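Local atomic coordinates of malate dehydrogenase (Pyrococcus horikoshii, PDB entry 1V9N), a protein that catalyses the NAD-dependent oxidation of (S)-malate to oxaloacetate, a step of the tricarboxylic acid cycle. Residues Leu30-Glu34 with Glu35-Ile39; Gly261-Ser265 with Lys266-Asn270; Arg342-Leu345 with Glu346-Glu350. All coordinates share one frame; numbering follows the deposited sequence.

Contact 1 (Leu30-Glu34 with Glu35-Ile39); sequences LGVPE and EDAKI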
ATOM      1  N   LEU A  30       3.920  23.395  29.579  1.00 21.37           N
ATOM      2  CA  LEU A  30       2.621  22.757  29.779  1.00 21.58           C
ATOM      3  C   LEU A  30       2.734  21.435  30.541  1.00 19.73           C
ATOM      4  O   LEU A  30       1.746  20.728  30.721  1.00 19.62           O
ATOM      5  CB  LEU A  30       1.932  22.524  28.429  1.00 21.09           C
ATOM      6  CG  LEU A  30       1.392  23.768  27.722  1.00 23.71           C
ATOM      7  CD1 LEU A  30       1.086  23.456  26.267  1.00 22.85           C
ATOM      8  CD2 LEU A  30       0.139  24.256  28.446  1.00 24.75           C
ATOM      9  N   GLY A  31       3.942  21.099  30.980  1.00 19.94           N
ATOM     10  CA  GLY A  31       4.129  19.877  31.742  1.00 19.92           C
ATOM     11  C   GLY A  31       4.632  18.660  30.986  1.00 20.79           C
ATOM     12  O   GLY A  31       4.749  17.578  31.569  1.00 21.31           O
ATOM     13  N   VAL A  32       4.924  18.815  29.699  1.00 20.11           N
ATOM     14  CA  VAL A  32       5.420  17.695  28.904  1.00 21.01           C
ATOM     15  C   VAL A  32       6.887  17.454  29.242  1.00 22.46           C
ATOM     16  O   VAL A  32       7.700  18.376  29.174  1.00 22.03           O
ATOM     17  CB  VAL A  32       5.311  17.982  27.384  1.00 21.16           C
ATOM     18  CG1 VAL A  32       5.884  16.807  26.583  1.00 21.74           C
ATOM     19  CG2 VAL A  32       3.857  18.219  26.998  1.00 20.38           C
ATOM     20  N   PRO A  33       7.241  16.218  29.638  1.00 23.88           N
ATOM     21  CA  PRO A  33       8.641  15.917  29.971  1.00 24.48           C
ATOM     22  C   PRO A  33       9.530  16.384  28.827  1.00 25.23           C
ATOM     23  O   PRO A  33       9.190  16.211  27.653  1.00 24.64           O
ATOM     24  CB  PRO A  33       8.635  14.402  30.130  1.00 25.97           C
ATOM     25  CG  PRO A  33       7.259  14.155  30.724  1.00 25.23           C
ATOM     26  CD  PRO A  33       6.378  15.047  29.868  1.00 24.15           C
ATOM     27  N   GLU A  34      10.665  16.981  29.174  1.00 24.61           N
ATOM     28  CA  GLU A  34      11.590  17.517  28.186  1.00 24.83           C
ATOM     29  C   GLU A  34      11.951  16.582  27.039  1.00 23.41           C
ATOM     30  O   GLU A  34      12.001  17.009  25.888  1.00 22.23           O
ATOM     31  CB  GLU A  34      12.871  17.991  28.873  1.00 26.87           C
ATOM     32  CG  GLU A  34      13.928  18.495  27.905  1.00 33.31           C
ATOM     33  CD  GLU A  34      15.086  19.173  28.610  1.00 37.03           C
ATOM     34  OE1 GLU A  34      15.652  18.563  29.545  1.00 38.30           O
ATOM     35  OE2 GLU A  34      15.427  20.313  28.225  1.00 39.14           O
ATOM     36  N   GLU A  35      12.213  15.318  27.340  1.00 23.42           N
ATOM     37  CA  GLU A  35      12.581  14.381  26.284  1.00 26.60           C
ATOM     38  C   GLU A  35      11.417  14.114  25.339  1.00 25.56           C
ATOM     39  O   GLU A  35      11.612  13.942  24.138  1.00 24.76           O
ATOM     40  CB  GLU A  35      13.095  13.069  26.880  1.00 29.54           C
ATOM     41  CG  GLU A  35      14.431  13.217  27.607  1.00 36.36           C
ATOM     42  CD  GLU A  35      15.475  13.962  26.777  1.00 40.04           C
ATOM     43  OE1 GLU A  35      15.797  13.503  25.658  1.00 41.96           O
ATOM     44  OE2 GLU A  35      15.971  15.012  27.246  1.00 41.73           O
ATOM     45  N   ASP A  36      10.203  14.082  25.878  1.00 25.29           N
ATOM     46  CA  ASP A  36       9.029  13.852  25.049  1.00 24.27           C
ATOM     47  C   ASP A  36       8.765  15.098  24.209  1.00 22.24           C
ATOM     48  O   ASP A  36       8.340  14.995  23.064  1.00 22.62           O
ATOM     49  CB  ASP A  36       7.811  13.519  25.915  1.00 25.59           C
ATOM     50  CG  ASP A  36       7.927  12.159  26.583  1.00 27.96           C
ATOM     51  OD1 ASP A  36       8.792  11.363  26.161  1.00 28.57           O
ATOM     52  OD2 ASP A  36       7.147  11.875  27.516  1.00 29.22           O
ATOM     53  N   ALA A  37       9.032  16.271  24.782  1.00 20.08           N
ATOM     54  CA  ALA A  37       8.839  17.533  24.071  1.00 18.33           C
ATOM     55  C   ALA A  37       9.788  17.595  22.878  1.00 18.85           C
ATOM     56  O   ALA A  37       9.431  18.092  21.812  1.00 18.53           O
ATOM     57  CB  ALA A  37       9.108  18.715  25.006  1.00 16.61           C
ATOM     58  N   LYS A  38      11.005  17.098  23.068  1.00 19.21           N
ATOM     59  CA  LYS A  38      11.999  17.087  22.000  1.00 21.92           C
ATOM     60  C   LYS A  38      11.587  16.154  20.857  1.00 21.63           C
ATOM     61  O   LYS A  38      11.879  16.422  19.691  1.00 22.05           O
ATOM     62  CB  LYS A  38      13.369  16.679  22.559  1.00 22.79           C
ATOM     63  CG  LYS A  38      13.950  17.699  23.527  1.00 25.17           C
ATOM     64  CD  LYS A  38      15.346  17.314  24.002  1.00 30.35           C
ATOM     65  CE  LYS A  38      15.921  18.389  24.916  1.00 31.78           C
ATOM     66  NZ  LYS A  38      17.305  18.067  25.359  1.00 34.61           N
ATOM     67  N   ILE A  39      10.906  15.059  21.187  1.00 21.01           N
ATOM     68  CA  ILE A  39      10.446  14.125  20.159  1.00 21.22           C
ATOM     69  C   ILE A  39       9.351  14.792  19.325  1.00 21.11           C
ATOM     70  O   ILE A  39       9.361  14.717  18.101  1.00 21.32           O
ATOM     71  CB  ILE A  39       9.889  12.823  20.785  1.00 23.07           C
ATOM     72  CG1 ILE A  39      11.029  12.022  21.419  1.00 23.08           C
ATOM     73  CG2 ILE A  39       9.182  11.992  19.721  1.00 22.98           C
ATOM     74  CD1 ILE A  39      10.567  10.854  22.269  1.00 24.59           C
TER
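E34 and K38, one turn apart at the start of helix 34-49, lie obliquely across each other and meet through their aliphatic parts, CG of E34 standing 3.6 Å from CE of K38. The E34 chain leaves with CG opposite the backbone N (chi1 177°) and stays extended, as does the lysine, and E34 OE2 ends 4.1 Å from K38 NZ, beyond a salt bridge. E35 OE2 makes a long salt bridge with K38 NZ at 3.8 Å. On another flank of the turn, D36 crosses the P33 ring at a slant, its OD2 3.9 Å from P33 CB, while V32 CG1 reaches to 3.7 Å from A37 N and also meets the CB atoms of D36 and A37. P33 takes the N-cap position, and its carbonyl O accepts A37 N at 2.9 Å. V32 and A37 also rest on L27 of helix 16-29, which ends in a Schellman motif at G31 just before this turn. The chemistry is divided: apolar groups bind the turn to the preceding helix, whereas E34, E35 and D36 would be expected to interact favourably with the positive helix end, and K38, near both glutamates, to offset their mutual repulsion.

Contact 2 (Gly261-Ser265 with Lys266-Asn270); sequences GGTWS and KYVKN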
ATOM      1  N   GLY A 261      -7.557  -3.749  18.158  1.00 18.34           N
ATOM      2  CA  GLY A 261      -8.642  -3.723  19.120  1.00 20.88           C
ATOM      3  C   GLY A 261      -8.942  -2.271  19.459  1.00 21.17           C
ATOM      4  O   GLY A 261      -9.569  -1.969  20.474  1.00 21.91           O
ATOM      5  N   GLY A 262      -8.458  -1.361  18.614  1.00 20.43           N
ATOM      6  CA  GLY A 262      -8.706   0.057  18.816  1.00 20.43           C
ATOM      7  C   GLY A 262     -10.011   0.422  18.130  1.00 21.73           C
ATOM      8  O   GLY A 262     -11.068  -0.071  18.513  1.00 20.72           O
ATOM      9  N   THR A 263      -9.956   1.294  17.128  1.00 21.01           N
ATOM     10  CA  THR A 263     -11.166   1.656  16.395  1.00 21.38           C
ATOM     11  C   THR A 263     -10.792   2.172  15.012  1.00 21.80           C
ATOM     12  O   THR A 263      -9.632   2.506  14.763  1.00 20.56           O
ATOM     13  CB  THR A 263     -12.003   2.730  17.146  1.00 22.41           C
ATOM     14  OG1 THR A 263     -13.318   2.778  16.583  1.00 24.51           O
ATOM     15  CG2 THR A 263     -11.373   4.109  17.023  1.00 22.20           C
ATOM     16  N   TRP A 264     -11.763   2.230  14.105  1.00 21.13           N
ATOM     17  CA  TRP A 264     -11.466   2.719  12.771  1.00 19.70           C
ATOM     18  C   TRP A 264     -11.814   4.200  12.613  1.00 21.80           C
ATOM     19  O   TRP A 264     -12.476   4.793  13.466  1.00 21.80           O
ATOM     20  CB  TRP A 264     -12.153   1.848  11.704  1.00 19.77           C
ATOM     21  CG  TRP A 264     -13.643   1.776  11.782  1.00 19.95           C
ATOM     22  CD1 TRP A 264     -14.384   1.189  12.756  1.00 18.36           C
ATOM     23  CD2 TRP A 264     -14.572   2.312  10.831  1.00 17.24           C
ATOM     24  NE1 TRP A 264     -15.723   1.321  12.475  1.00 19.19           N
ATOM     25  CE2 TRP A 264     -15.867   2.006  11.297  1.00 19.20           C
ATOM     26  CE3 TRP A 264     -14.435   3.014   9.627  1.00 18.81           C
ATOM     27  CZ2 TRP A 264     -17.024   2.384  10.605  1.00 17.01           C
ATOM     28  CZ3 TRP A 264     -15.586   3.389   8.934  1.00 18.14           C
ATOM     29  CH2 TRP A 264     -16.862   3.069   9.428  1.00 19.20           C
ATOM     30  N   SER A 265     -11.330   4.791  11.526  1.00 22.07           N
ATOM     31  CA  SER A 265     -11.501   6.211  11.233  1.00 24.20           C
ATOM     32  C   SER A 265     -12.793   6.905  11.649  1.00 24.86           C
ATOM     33  O   SER A 265     -12.756   7.948  12.309  1.00 22.90           O
ATOM     34  CB  SER A 265     -11.258   6.444   9.747  1.00 24.65           C
ATOM     35  OG  SER A 265      -9.930   6.075   9.428  1.00 29.19           O
ATOM     36  N   LYS A 266     -13.927   6.338  11.262  1.00 24.26           N
ATOM     37  CA  LYS A 266     -15.212   6.932  11.591  1.00 24.13           C
ATOM     38  C   LYS A 266     -15.333   7.309  13.066  1.00 24.03           C
ATOM     39  O   LYS A 266     -15.953   8.315  13.403  1.00 23.35           O
ATOM     40  CB  LYS A 266     -16.341   5.971  11.206  1.00 24.86           C
ATOM     41  CG  LYS A 266     -17.733   6.522  11.468  1.00 25.44           C
ATOM     42  CD  LYS A 266     -18.800   5.501  11.128  1.00 27.50           C
ATOM     43  CE  LYS A 266     -20.185   6.000  11.540  1.00 28.05           C
ATOM     44  NZ  LYS A 266     -21.233   4.978  11.258  1.00 28.44           N
ATOM     45  N   TYR A 267     -14.724   6.517  13.944  1.00 23.41           N
ATOM     46  CA  TYR A 267     -14.814   6.776  15.373  1.00 23.10           C
ATOM     47  C   TYR A 267     -13.612   7.440  16.030  1.00 23.19           C
ATOM     48  O   TYR A 267     -13.565   7.574  17.251  1.00 23.30           O
ATOM     49  CB  TYR A 267     -15.177   5.476  16.091  1.00 24.95           C
ATOM     50  CG  TYR A 267     -16.538   4.976  15.665  1.00 26.67           C
ATOM     51  CD1 TYR A 267     -17.700   5.548  16.178  1.00 27.40           C
ATOM     52  CD2 TYR A 267     -16.664   3.990  14.685  1.00 27.14           C
ATOM     53  CE1 TYR A 267     -18.961   5.156  15.721  1.00 29.69           C
ATOM     54  CE2 TYR A 267     -17.918   3.591  14.219  1.00 27.43           C
ATOM     55  CZ  TYR A 267     -19.059   4.178  14.739  1.00 29.11           C
ATOM     56  OH  TYR A 267     -20.296   3.798  14.275  1.00 28.39           O
ATOM     57  N   VAL A 268     -12.647   7.865  15.223  1.00 21.88           N
ATOM     58  CA  VAL A 268     -11.470   8.548  15.744  1.00 21.24           C
ATOM     59  C   VAL A 268     -11.886   9.993  16.049  1.00 23.19           C
ATOM     60  O   VAL A 268     -12.421  10.678  15.179  1.00 22.39           O
ATOM     61  CB  VAL A 268     -10.320   8.549  14.699  1.00 21.52           C
ATOM     62  CG1 VAL A 268      -9.161   9.408  15.186  1.00 17.97           C
ATOM     63  CG2 VAL A 268      -9.851   7.114  14.441  1.00 19.80           C
ATOM     64  N   LYS A 269     -11.643  10.443  17.279  1.00 24.65           N
ATOM     65  CA  LYS A 269     -12.004  11.799  17.710  1.00 25.28           C
ATOM     66  C   LYS A 269     -10.845  12.777  17.576  1.00 25.57           C
ATOM     67  O   LYS A 269      -9.690  12.374  17.405  1.00 25.27           O
ATOM     68  CB  LYS A 269     -12.434  11.801  19.181  1.00 26.17           C
ATOM     69  CG  LYS A 269     -13.530  10.827  19.566  1.00 27.68           C
ATOM     70  CD  LYS A 269     -13.767  10.929  21.072  1.00 28.44           C
ATOM     71  CE  LYS A 269     -14.667   9.829  21.597  1.00 34.81           C
ATOM     72  NZ  LYS A 269     -14.784   9.896  23.091  1.00 37.05           N
ATOM     73  N   ASN A 270     -11.156  14.068  17.678  1.00 27.27           N
ATOM     74  CA  ASN A 270     -10.132  15.106  17.596  1.00 28.18           C
ATOM     75  C   ASN A 270      -9.217  14.973  18.805  1.00 24.48           C
ATOM     76  O   ASN A 270      -9.605  14.410  19.825  1.00 21.20           O
ATOM     77  CB  ASN A 270     -10.770  16.497  17.582  1.00 33.57           C
ATOM     78  CG  ASN A 270     -11.642  16.725  16.364  1.00 39.66           C
ATOM     79  OD1 ASN A 270     -12.728  16.152  16.244  1.00 45.10           O
ATOM     80  ND2 ASN A 270     -11.167  17.558  15.445  1.00 41.96           N
TER
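K266 lays its aliphatic chain over one face of the W264 indole. Its CB sits 3.5 Å from the centroid of the six-membered ring, only 15° off the normal, a close CH-pi contact, and K266 CD lies 3.5 Å from W264 CH2. W264 CG lies between the backbone N and the carbonyl carbon (chi1 60°), which helps bring the indole alongside K266. Y267 meets the five-membered part of the indole in an offset edge-to-face pair, with centroids 5.3 Å apart and planes at 76°; W264 NE1 lies at the tyrosine edge, 3.6 Å from Y267 CD2. With an alanine at W264, the K266 methylenes and the Y267 edge would probably lose their shared aromatic surface, leaving the bonds to E306 of the second subunit to hold their polar ends. S265 contributes through its backbone: its O accepts V268 N at 2.9 Å, while the W264 carbonyl O receives Y267 N. The S265 hydroxyl is hydrogen-bonded to D253 and N168. At the far ends, K266 NZ forms a salt bridge and Y267 OH a hydrogen bond with E306 of the second subunit, whose M303 packs on W264. The successive i to i+3 bonds are those of a short 3-10 turn in the loop between helix 242-258 and strand 278-285, at the homodimer interface.

Contact 3 (Arg342-Leu345 with Glu346-Glu350); sequences RKVL and EELNE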
ATOM      1  N   ARG A 342       2.593  34.066   7.562  1.00 48.49           N
ATOM      2  CA  ARG A 342       2.363  35.216   8.429  1.00 49.09           C
ATOM      3  C   ARG A 342       1.356  34.940   9.542  1.00 47.86           C
ATOM      4  O   ARG A 342       1.677  35.077  10.722  1.00 48.20           O
ATOM      5  CB  ARG A 342       1.894  36.418   7.599  1.00 50.82           C
ATOM      6  CG  ARG A 342       0.777  36.105   6.609  1.00 54.14           C
ATOM      7  CD  ARG A 342       0.246  37.355   5.902  1.00 57.29           C
ATOM      8  NE  ARG A 342      -0.676  38.130   6.734  1.00 59.68           N
ATOM      9  CZ  ARG A 342      -0.312  38.930   7.733  1.00 60.82           C
ATOM     10  NH1 ARG A 342       0.970  39.084   8.042  1.00 61.36           N
ATOM     11  NH2 ARG A 342      -1.237  39.572   8.435  1.00 61.76           N
ATOM     12  N   LYS A 343       0.143  34.555   9.163  1.00 46.93           N
ATOM     13  CA  LYS A 343      -0.911  34.272  10.132  1.00 46.42           C
ATOM     14  C   LYS A 343      -0.537  33.171  11.120  1.00 45.28           C
ATOM     15  O   LYS A 343      -0.962  33.195  12.277  1.00 44.31           O
ATOM     16  CB  LYS A 343      -2.205  33.892   9.408  1.00 47.81           C
ATOM     17  CG  LYS A 343      -2.842  35.032   8.633  1.00 50.06           C
ATOM     18  CD  LYS A 343      -4.152  34.597   7.992  1.00 50.43           C
ATOM     19  CE  LYS A 343      -4.822  35.752   7.265  1.00 51.47           C
ATOM     20  NZ  LYS A 343      -6.111  35.341   6.642  1.00 51.14           N
ATOM     21  N   VAL A 344       0.250  32.202  10.662  1.00 43.68           N
ATOM     22  CA  VAL A 344       0.671  31.103  11.522  1.00 41.95           C
ATOM     23  C   VAL A 344       1.652  31.607  12.571  1.00 40.59           C
ATOM     24  O   VAL A 344       1.581  31.219  13.740  1.00 39.16           O
ATOM     25  CB  VAL A 344       1.337  29.973  10.705  1.00 42.57           C
ATOM     26  CG1 VAL A 344       1.900  28.908  11.641  1.00 41.63           C
ATOM     27  CG2 VAL A 344       0.319  29.358   9.759  1.00 41.69           C
ATOM     28  N   LEU A 345       2.567  32.475  12.147  1.00 40.03           N
ATOM     29  CA  LEU A 345       3.561  33.040  13.050  1.00 40.31           C
ATOM     30  C   LEU A 345       2.876  33.846  14.155  1.00 40.16           C
ATOM     31  O   LEU A 345       3.314  33.833  15.305  1.00 38.38           O
ATOM     32  CB  LEU A 345       4.525  33.938  12.276  1.00 42.02           C
ATOM     33  CG  LEU A 345       5.723  34.480  13.058  1.00 42.73           C
ATOM     34  CD1 LEU A 345       6.583  33.331  13.553  1.00 43.84           C
ATOM     35  CD2 LEU A 345       6.537  35.402  12.162  1.00 44.18           C
ATOM     36  N   GLU A 346       1.802  34.547  13.795  1.00 40.83           N
ATOM     37  CA  GLU A 346       1.045  35.346  14.756  1.00 41.91           C
ATOM     38  C   GLU A 346       0.428  34.386  15.764  1.00 40.55           C
ATOM     39  O   GLU A 346       0.459  34.615  16.973  1.00 40.48           O
ATOM     40  CB  GLU A 346      -0.064  36.126  14.039  1.00 43.99           C
ATOM     41  CG  GLU A 346       0.440  37.161  13.035  1.00 48.76           C
ATOM     42  CD  GLU A 346      -0.674  37.756  12.180  1.00 52.05           C
ATOM     43  OE1 GLU A 346      -0.395  38.703  11.412  1.00 52.75           O
ATOM     44  OE2 GLU A 346      -1.826  37.273  12.267  1.00 54.18           O
ATOM     45  N   GLU A 347      -0.125  33.301  15.238  1.00 39.12           N
ATOM     46  CA  GLU A 347      -0.759  32.262  16.036  1.00 37.03           C
ATOM     47  C   GLU A 347       0.212  31.680  17.065  1.00 35.23           C
ATOM     48  O   GLU A 347      -0.145  31.485  18.224  1.00 34.00           O
ATOM     49  CB  GLU A 347      -1.267  31.170  15.093  1.00 39.30           C
ATOM     50  CG  GLU A 347      -1.862  29.934  15.753  1.00 42.69           C
ATOM     51  CD  GLU A 347      -2.304  28.906  14.723  1.00 44.53           C
ATOM     52  OE1 GLU A 347      -3.249  29.198  13.957  1.00 45.16           O
ATOM     53  OE2 GLU A 347      -1.700  27.812  14.668  1.00 45.05           O
ATOM     54  N   LEU A 348       1.444  31.417  16.640  1.00 33.50           N
ATOM     55  CA  LEU A 348       2.452  30.856  17.532  1.00 31.97           C
ATOM     56  C   LEU A 348       2.854  31.821  18.645  1.00 31.59           C
ATOM     57  O   LEU A 348       3.117  31.401  19.770  1.00 29.95           O
ATOM     58  CB  LEU A 348       3.696  30.438  16.737  1.00 32.35           C
ATOM     59  CG  LEU A 348       3.490  29.345  15.684  1.00 32.00           C
ATOM     60  CD1 LEU A 348       4.823  29.004  15.031  1.00 33.47           C
ATOM     61  CD2 LEU A 348       2.887  28.111  16.336  1.00 31.31           C
ATOM     62  N   ASN A 349       2.915  33.112  18.334  1.00 31.04           N
ATOM     63  CA  ASN A 349       3.275  34.091  19.351  1.00 30.48           C
ATOM     64  C   ASN A 349       2.137  34.254  20.357  1.00 27.19           C
ATOM     65  O   ASN A 349       2.375  34.518  21.531  1.00 27.34           O
ATOM     66  CB  ASN A 349       3.635  35.434  18.704  1.00 31.57           C
ATOM     67  CG  ASN A 349       5.003  35.406  18.045  1.00 33.33           C
ATOM     68  OD1 ASN A 349       5.985  34.968  18.650  1.00 32.69           O
ATOM     69  ND2 ASN A 349       5.076  35.878  16.803  1.00 33.75           N
ATOM     70  N   GLU A 350       0.903  34.085  19.896  1.00 27.36           N
ATOM     71  CA  GLU A 350      -0.252  34.175  20.782  1.00 29.52           C
ATOM     72  C   GLU A 350      -0.193  32.988  21.754  1.00 29.13           C
ATOM     73  O   GLU A 350      -0.482  33.127  22.944  1.00 29.63           O
ATOM     74  CB  GLU A 350      -1.549  34.131  19.972  1.00 33.32           C
ATOM     75  CG  GLU A 350      -2.820  34.101  20.809  1.00 41.29           C
ATOM     76  CD  GLU A 350      -2.961  35.310  21.726  1.00 46.14           C
ATOM     77  OE1 GLU A 350      -2.150  35.443  22.672  1.00 48.64           O
ATOM     78  OE2 GLU A 350      -3.885  36.126  21.499  1.00 47.08           O
TER
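R342 and E346 run side by side along one flank of the helix and join their ends in a salt bridge, NH2 of the arginine 3.2 Å from OE1 of the glutamate. The two flat groups stand almost perpendicular, their planes 88° apart, so this is not a flat, two-pronged pairing: E346 OE1 is the near oxygen for both terminal nitrogens, with R342 NH1 farther off at 3.7 Å. The bend of the arginine at chi3 (-79°) turns the guanidinium toward its partner, while the E346 chain stays extended beyond CG. The other carboxylate oxygen, E346 OE2, lies 3.8 Å from K343 CA, three residues back.

One turn farther on, L345 and N349 also lie alongside each other and point the same way. The amide nitrogen ND2 of N349 comes within 4.0 Å of L345 CG, and the N349 side chain is fixed at its other end by a hydrogen bond from L360 N to OD1. V344 meets L348 more loosely, V344 CG1 to L348 CG at 4.4 Å, and L348 CG also rests against V344 O at 3.3 Å.

Beneath these side chains the backbone sets the spacing. Four successive i to i+4 bonds run from E346, E347, L348 and N349 N to the carbonyl oxygens of R342, K343, V344 and L345, and they hold each pair one helical turn apart.

Helix 342-355 directly follows strand 338-341, which pairs antiparallel with strand 11-14. R342 touches N10, just ahead of that partner strand; L345 and L348 pack on L360 at the chain's C-terminus, L348 also reaches V57 in the loop between helices 34-49 and 60-69, and E347 makes a weak, long ion pair with K61 of helix 60-69.

How the contacts relate
The contacts follow one another along the chain, contact 1 near the N-terminus, contact 2 in the later half and contact 3 close to the C-terminus, and none touches another. Contacts 1 and 3 have centres about 21 Å apart; both border helix 60-69, which meets L30 and V32 from contact 1 and, by a long, weak ion pair between K61 and E347, contact 3. Contact 2 lies about 26 Å from contact 1 and 31 Å from contact 3, centre to centre, in the loop leading into strand 278-285 of the mixed sheet. It alone reaches the second subunit, and the side chain of V268 is about 8 Å from a bound NADPH. The two helical contacts are thus separate from the dimer-facing loop near the cofactor.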